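Long-range contact in dihydropteroate synthase (Clostridioides difficile, PDB 6PZ2), which catalyses the joining of p-aminobenzoate to a dihydropterin pyrophosphate to give dihydropteroate, a step of folate synthesis blocked by sulfonamide drugs: residues E101-W115 with V126-Q140. Residues are numbered along the deposited sequence; the frame is centred on the assembly and turned at random.
With PT1 (pteroic acid), chain K.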
# COMPACT_ATOMS: atom_id res chain seq x y z
N GLU A 101 -21.48 28.20 -6.23
CA GLU A 101 -22.67 28.83 -5.65
C GLU A 101 -23.93 28.00 -5.91
O GLU A 101 -24.68 27.72 -4.96
CB GLU A 101 -22.91 30.23 -6.22
CG GLU A 101 -24.17 30.84 -5.62
CD GLU A 101 -24.02 32.29 -5.21
OE1 GLU A 101 -23.36 33.07 -5.95
OE2 GLU A 101 -24.55 32.62 -4.14
N GLU A 102 -24.19 27.67 -7.18
CA GLU A 102 -25.39 26.87 -7.51
C GLU A 102 -25.36 25.52 -6.78
O GLU A 102 -26.38 25.06 -6.23
CB GLU A 102 -25.56 26.66 -9.01
CG GLU A 102 -26.07 27.88 -9.77
CD GLU A 102 -27.09 28.74 -9.03
OE1 GLU A 102 -26.75 29.90 -8.62
OE2 GLU A 102 -28.21 28.21 -8.79
N ALA A 103 -24.18 24.90 -6.79
CA ALA A 103 -24.04 23.58 -6.16
C ALA A 103 -24.35 23.71 -4.67
O ALA A 103 -24.96 22.80 -4.07
CB ALA A 103 -22.64 23.03 -6.38
N LEU A 104 -23.84 24.79 -4.07
CA LEU A 104 -24.00 24.94 -2.63
C LEU A 104 -25.46 25.27 -2.29
O LEU A 104 -25.98 24.80 -1.28
CB LEU A 104 -23.06 26.04 -2.15
CG LEU A 104 -21.60 25.62 -2.02
CD1 LEU A 104 -20.70 26.82 -1.79
CD2 LEU A 104 -21.43 24.62 -0.89
N LYS A 105 -26.15 26.04 -3.15
CA LYS A 105 -27.58 26.24 -2.92
C LYS A 105 -28.32 24.90 -2.94
O LYS A 105 -29.26 24.72 -2.18
CB LYS A 105 -28.22 27.14 -3.97
CG LYS A 105 -27.86 28.62 -3.91
CD LYS A 105 -28.39 29.34 -5.13
CE LYS A 105 -27.92 30.78 -5.23
NZ LYS A 105 -28.29 31.38 -6.54
N LEU A 106 -27.91 23.96 -3.77
CA LEU A 106 -28.58 22.63 -3.81
C LEU A 106 -28.11 21.69 -2.70
O LEU A 106 -28.56 20.55 -2.69
CB LEU A 106 -28.33 21.98 -5.17
CG LEU A 106 -28.96 22.70 -6.35
CD1 LEU A 106 -28.44 22.16 -7.67
CD2 LEU A 106 -30.48 22.58 -6.30
N GLY A 107 -27.23 22.09 -1.78
CA GLY A 107 -26.92 21.23 -0.61
C GLY A 107 -25.63 20.43 -0.73
O GLY A 107 -25.32 19.60 0.11
N VAL A 108 -24.82 20.66 -1.76
CA VAL A 108 -23.44 20.21 -1.74
C VAL A 108 -22.74 20.69 -0.46
O VAL A 108 -22.95 21.81 -0.03
CB VAL A 108 -22.76 20.74 -3.02
CG1 VAL A 108 -21.27 20.87 -2.92
CG2 VAL A 108 -23.16 19.88 -4.20
N THR A 109 -21.84 19.87 0.09
CA THR A 109 -21.17 20.15 1.37
C THR A 109 -19.81 20.84 1.20
O THR A 109 -19.46 21.64 2.03
CB THR A 109 -20.93 18.85 2.14
OG1 THR A 109 -22.21 18.23 2.26
CG2 THR A 109 -20.32 19.06 3.50
N MET A 110 -19.04 20.56 0.16
CA MET A 110 -17.67 21.02 0.10
C MET A 110 -17.37 21.50 -1.32
O MET A 110 -17.90 20.95 -2.26
CB MET A 110 -16.72 19.85 0.41
CG MET A 110 -15.26 20.07 0.00
SD MET A 110 -14.15 18.66 0.39
CE MET A 110 -13.98 18.86 2.16
N VAL A 111 -16.58 22.55 -1.46
CA VAL A 111 -16.08 22.94 -2.75
C VAL A 111 -14.64 22.43 -2.80
O VAL A 111 -13.82 22.74 -1.97
CB VAL A 111 -16.15 24.47 -2.94
CG1 VAL A 111 -15.49 24.90 -4.24
CG2 VAL A 111 -17.58 25.00 -2.87
N ASN A 112 -14.36 21.67 -3.83
CA ASN A 112 -13.07 21.19 -4.12
C ASN A 112 -12.45 22.09 -5.20
O ASN A 112 -12.65 21.84 -6.38
CB ASN A 112 -13.15 19.73 -4.56
CG ASN A 112 -11.79 19.14 -4.89
OD1 ASN A 112 -10.80 19.66 -4.39
ND2 ASN A 112 -11.75 18.10 -5.71
N ASP A 113 -11.62 23.03 -4.80
CA ASP A 113 -11.08 24.01 -5.77
C ASP A 113 -9.64 23.67 -6.15
O ASP A 113 -8.73 23.93 -5.37
CB ASP A 113 -11.10 25.40 -5.15
CG ASP A 113 -10.71 26.51 -6.12
OD1 ASP A 113 -10.23 26.21 -7.22
OD2 ASP A 113 -10.96 27.68 -5.77
N VAL A 114 -9.42 23.22 -7.37
CA VAL A 114 -8.08 22.83 -7.83
C VAL A 114 -7.23 24.05 -8.19
O VAL A 114 -6.12 23.85 -8.69
CB VAL A 114 -8.11 21.87 -9.03
CG1 VAL A 114 -8.84 20.58 -8.71
CG2 VAL A 114 -8.68 22.53 -10.28
N TRP A 115 -7.70 25.26 -7.94
CA TRP A 115 -6.84 26.46 -8.00
C TRP A 115 -6.73 27.15 -6.64
O TRP A 115 -6.12 28.19 -6.51
CB TRP A 115 -7.34 27.41 -9.08
CG TRP A 115 -6.80 27.01 -10.41
CD1 TRP A 115 -7.44 26.37 -11.43
CD2 TRP A 115 -5.44 27.19 -10.83
NE1 TRP A 115 -6.57 26.15 -12.47
CE2 TRP A 115 -5.34 26.64 -12.13
CE3 TRP A 115 -4.32 27.76 -10.23
CZ2 TRP A 115 -4.14 26.63 -12.83
CZ3 TRP A 115 -3.14 27.79 -10.94
CH2 TRP A 115 -3.06 27.23 -12.22
N VAL A 126 -18.05 33.17 -1.81
CA VAL A 126 -19.09 32.12 -1.97
C VAL A 126 -18.95 31.07 -0.87
O VAL A 126 -19.94 30.69 -0.22
CB VAL A 126 -19.05 31.46 -3.36
CG1 VAL A 126 -19.90 30.19 -3.38
CG2 VAL A 126 -19.51 32.43 -4.44
N ILE A 127 -17.72 30.66 -0.57
CA ILE A 127 -17.55 29.60 0.44
C ILE A 127 -18.02 30.10 1.81
O ILE A 127 -18.69 29.36 2.56
CB ILE A 127 -16.10 29.06 0.44
CG1 ILE A 127 -15.89 28.15 -0.77
CG2 ILE A 127 -15.78 28.33 1.74
CD1 ILE A 127 -14.51 28.23 -1.35
N GLY A 128 -17.60 31.34 2.10
CA GLY A 128 -17.98 32.01 3.36
C GLY A 128 -19.49 32.16 3.47
O GLY A 128 -20.09 31.79 4.49
N LYS A 129 -20.07 32.66 2.39
CA LYS A 129 -21.50 32.91 2.29
C LYS A 129 -22.32 31.66 2.63
O LYS A 129 -23.35 31.81 3.27
CB LYS A 129 -21.80 33.39 0.88
CG LYS A 129 -23.26 33.56 0.48
CD LYS A 129 -23.30 34.21 -0.91
CE LYS A 129 -24.67 34.60 -1.42
NZ LYS A 129 -24.55 35.29 -2.73
N TYR A 130 -21.91 30.46 2.19
CA TYR A 130 -22.73 29.29 2.43
C TYR A 130 -22.18 28.51 3.63
O TYR A 130 -22.69 27.46 3.95
CB TYR A 130 -22.89 28.44 1.17
CG TYR A 130 -23.72 29.13 0.11
CD1 TYR A 130 -25.10 29.07 0.11
CD2 TYR A 130 -23.10 29.91 -0.85
CE1 TYR A 130 -25.85 29.73 -0.85
CE2 TYR A 130 -23.82 30.59 -1.81
CZ TYR A 130 -25.20 30.53 -1.79
OH TYR A 130 -25.88 31.24 -2.74
N ASP A 131 -21.13 29.01 4.26
CA ASP A 131 -20.52 28.25 5.33
C ASP A 131 -20.07 26.89 4.83
O ASP A 131 -20.27 25.87 5.49
CB ASP A 131 -21.51 27.99 6.47
CG ASP A 131 -21.40 29.06 7.53
OD1 ASP A 131 -20.38 29.06 8.28
OD2 ASP A 131 -22.29 29.90 7.54
N ALA A 132 -19.49 26.87 3.65
CA ALA A 132 -19.14 25.58 3.06
C ALA A 132 -17.77 25.10 3.59
O ALA A 132 -16.94 25.89 4.09
CB ALA A 132 -19.09 25.73 1.57
N GLU A 133 -17.51 23.81 3.40
CA GLU A 133 -16.17 23.28 3.53
C GLU A 133 -15.48 23.53 2.20
O GLU A 133 -16.15 23.61 1.18
CB GLU A 133 -16.22 21.79 3.83
CG GLU A 133 -17.46 21.47 4.62
CD GLU A 133 -17.14 20.74 5.89
OE1 GLU A 133 -16.96 21.43 6.91
OE2 GLU A 133 -17.02 19.51 5.81
N VAL A 134 -14.17 23.71 2.26
CA VAL A 134 -13.39 23.87 1.05
C VAL A 134 -12.10 23.05 1.15
O VAL A 134 -11.40 23.01 2.17
CB VAL A 134 -13.12 25.36 0.77
CG1 VAL A 134 -12.51 26.08 1.96
CG2 VAL A 134 -12.26 25.57 -0.47
N CYS A 135 -11.76 22.45 0.02
CA CYS A 135 -10.46 21.93 -0.20
C CYS A 135 -9.68 22.93 -1.04
O CYS A 135 -9.99 23.16 -2.20
CB CYS A 135 -10.51 20.57 -0.89
SG CYS A 135 -8.86 19.87 -1.22
N ILE A 136 -8.59 23.39 -0.45
CA ILE A 136 -7.68 24.30 -1.09
C ILE A 136 -6.49 23.51 -1.61
O ILE A 136 -5.64 23.08 -0.85
CB ILE A 136 -7.17 25.38 -0.11
CG1 ILE A 136 -8.32 26.18 0.48
CG2 ILE A 136 -6.13 26.26 -0.78
CD1 ILE A 136 -7.87 27.26 1.45
N MET A 137 -6.40 23.40 -2.92
CA MET A 137 -5.40 22.61 -3.52
C MET A 137 -4.31 23.52 -4.11
O MET A 137 -4.64 24.53 -4.71
CB MET A 137 -5.99 21.75 -4.64
CG MET A 137 -5.04 20.65 -5.09
SD MET A 137 -5.48 19.84 -6.62
CE MET A 137 -4.74 20.97 -7.81
N HIS A 138 -3.06 23.13 -3.95
CA HIS A 138 -1.92 23.83 -4.53
C HIS A 138 -1.90 23.59 -6.03
O HIS A 138 -2.00 22.45 -6.48
CB HIS A 138 -0.59 23.36 -3.92
CG HIS A 138 0.58 23.96 -4.62
ND1 HIS A 138 1.27 23.30 -5.63
CD2 HIS A 138 1.13 25.19 -4.52
CE1 HIS A 138 2.21 24.10 -6.09
NE2 HIS A 138 2.14 25.27 -5.43
N ASN A 139 -1.65 24.64 -6.83
CA ASN A 139 -1.58 24.47 -8.29
C ASN A 139 -0.79 25.64 -8.85
O ASN A 139 -0.79 26.68 -8.24
CB ASN A 139 -2.99 24.50 -8.90
CG ASN A 139 -3.09 24.02 -10.33
OD1 ASN A 139 -2.09 23.79 -11.01
ND2 ASN A 139 -4.32 23.81 -10.77
N GLN A 140 -0.15 25.48 -10.00
CA GLN A 140 0.48 26.59 -10.68
C GLN A 140 0.68 26.17 -12.13
O GLN A 140 0.60 24.97 -12.47
CB GLN A 140 1.81 26.99 -10.04
CG GLN A 140 2.93 25.96 -10.26
CD GLN A 140 4.31 26.39 -9.80
OE1 GLN A 140 4.45 27.14 -8.83
NE2 GLN A 140 5.33 25.91 -10.50
C2 PT1 K . -6.47 16.19 -6.72
C3 PT1 K . -7.25 16.21 -7.95
C5 PT1 K . -8.55 16.88 -7.83
N6 PT1 K . -6.87 15.65 -9.13
C7 PT1 K . -8.12 17.40 -5.58
N9 PT1 K . -8.89 17.45 -6.67
C10 PT1 K . -7.67 15.74 -10.20
N11 PT1 K . -8.52 17.96 -4.42
C12 PT1 K . -8.90 16.41 -10.11
C21 PT1 K . -1.63 13.28 -14.46
O22 PT1 K . -0.49 13.72 -14.27
O1 PT1 K . -5.27 15.61 -6.67
N4 PT1 K . -6.91 16.80 -5.60
N8 PT1 K . -9.33 16.93 -8.93
C13 PT1 K . -7.22 15.14 -11.52
N14 PT1 K . -5.99 15.81 -11.92
C15 PT1 K . -4.99 15.18 -12.58
C16 PT1 K . -5.16 13.94 -13.20
C17 PT1 K . -3.74 15.78 -12.59
C18 PT1 K . -4.08 13.34 -13.84
C19 PT1 K . -2.65 15.18 -13.22
C20 PT1 K . -2.82 13.96 -13.84
O23 PT1 K . -1.78 12.24 -15.10
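Strands 110-113 and 133-137 run parallel, 14° apart, with Met-110 level with Glu-133 and Asp-113 level with Ile-136. Val-111 is held on both its polar atoms: its N donates to Glu-133 O (2.9 Å) and its O accepts from Cys-135 N (2.9 Å). The last bond, Met-137 N to Asp-113 O, is weak.

On the pocket face, Asn-112 lies beside Cys-135 and pairs with the pterin of pteroic acid. Its OD1 accepts from PT1 N11 (2.8 Å), while its ND2 donates to PT1 N9 (3.1 Å). ND2 also bonds Asp-53, and Asp-177, Lys-213 and Ser-214 bind the ligand from outside the pair. Val-114 CB packs on Met-137 CE, and the bend at chi3 (85°) carries that methyl back over Val-114 while SD faces the pterin.

Past the strands, Asn-139 ND2 donates to Val-114 O (2.8 Å). The same amide nitrogen lies over one face of the Trp-115 ring, and Asn-139 CB makes a CH-pi contact with its six-membered ring. Trp-115 N closes an Asx turn onto Asp-113 OD1.

At the other end, Leu-104 CB sits over a face of Tyr-130, and Leu-104 CD2 meets Ala-132 CB (3.6 Å). Glu-101 OE2 forms a salt bridge with Lys-129 NZ (3.0 Å). It also lies at the Tyr-130 ring edge, doubtfully close to OH.

Helix 123-129 links the two strands in a beta-alpha-beta unit of the TIM barrel and packs beside helix 97-105. Strands 90-93 and 174-177 flank the pair.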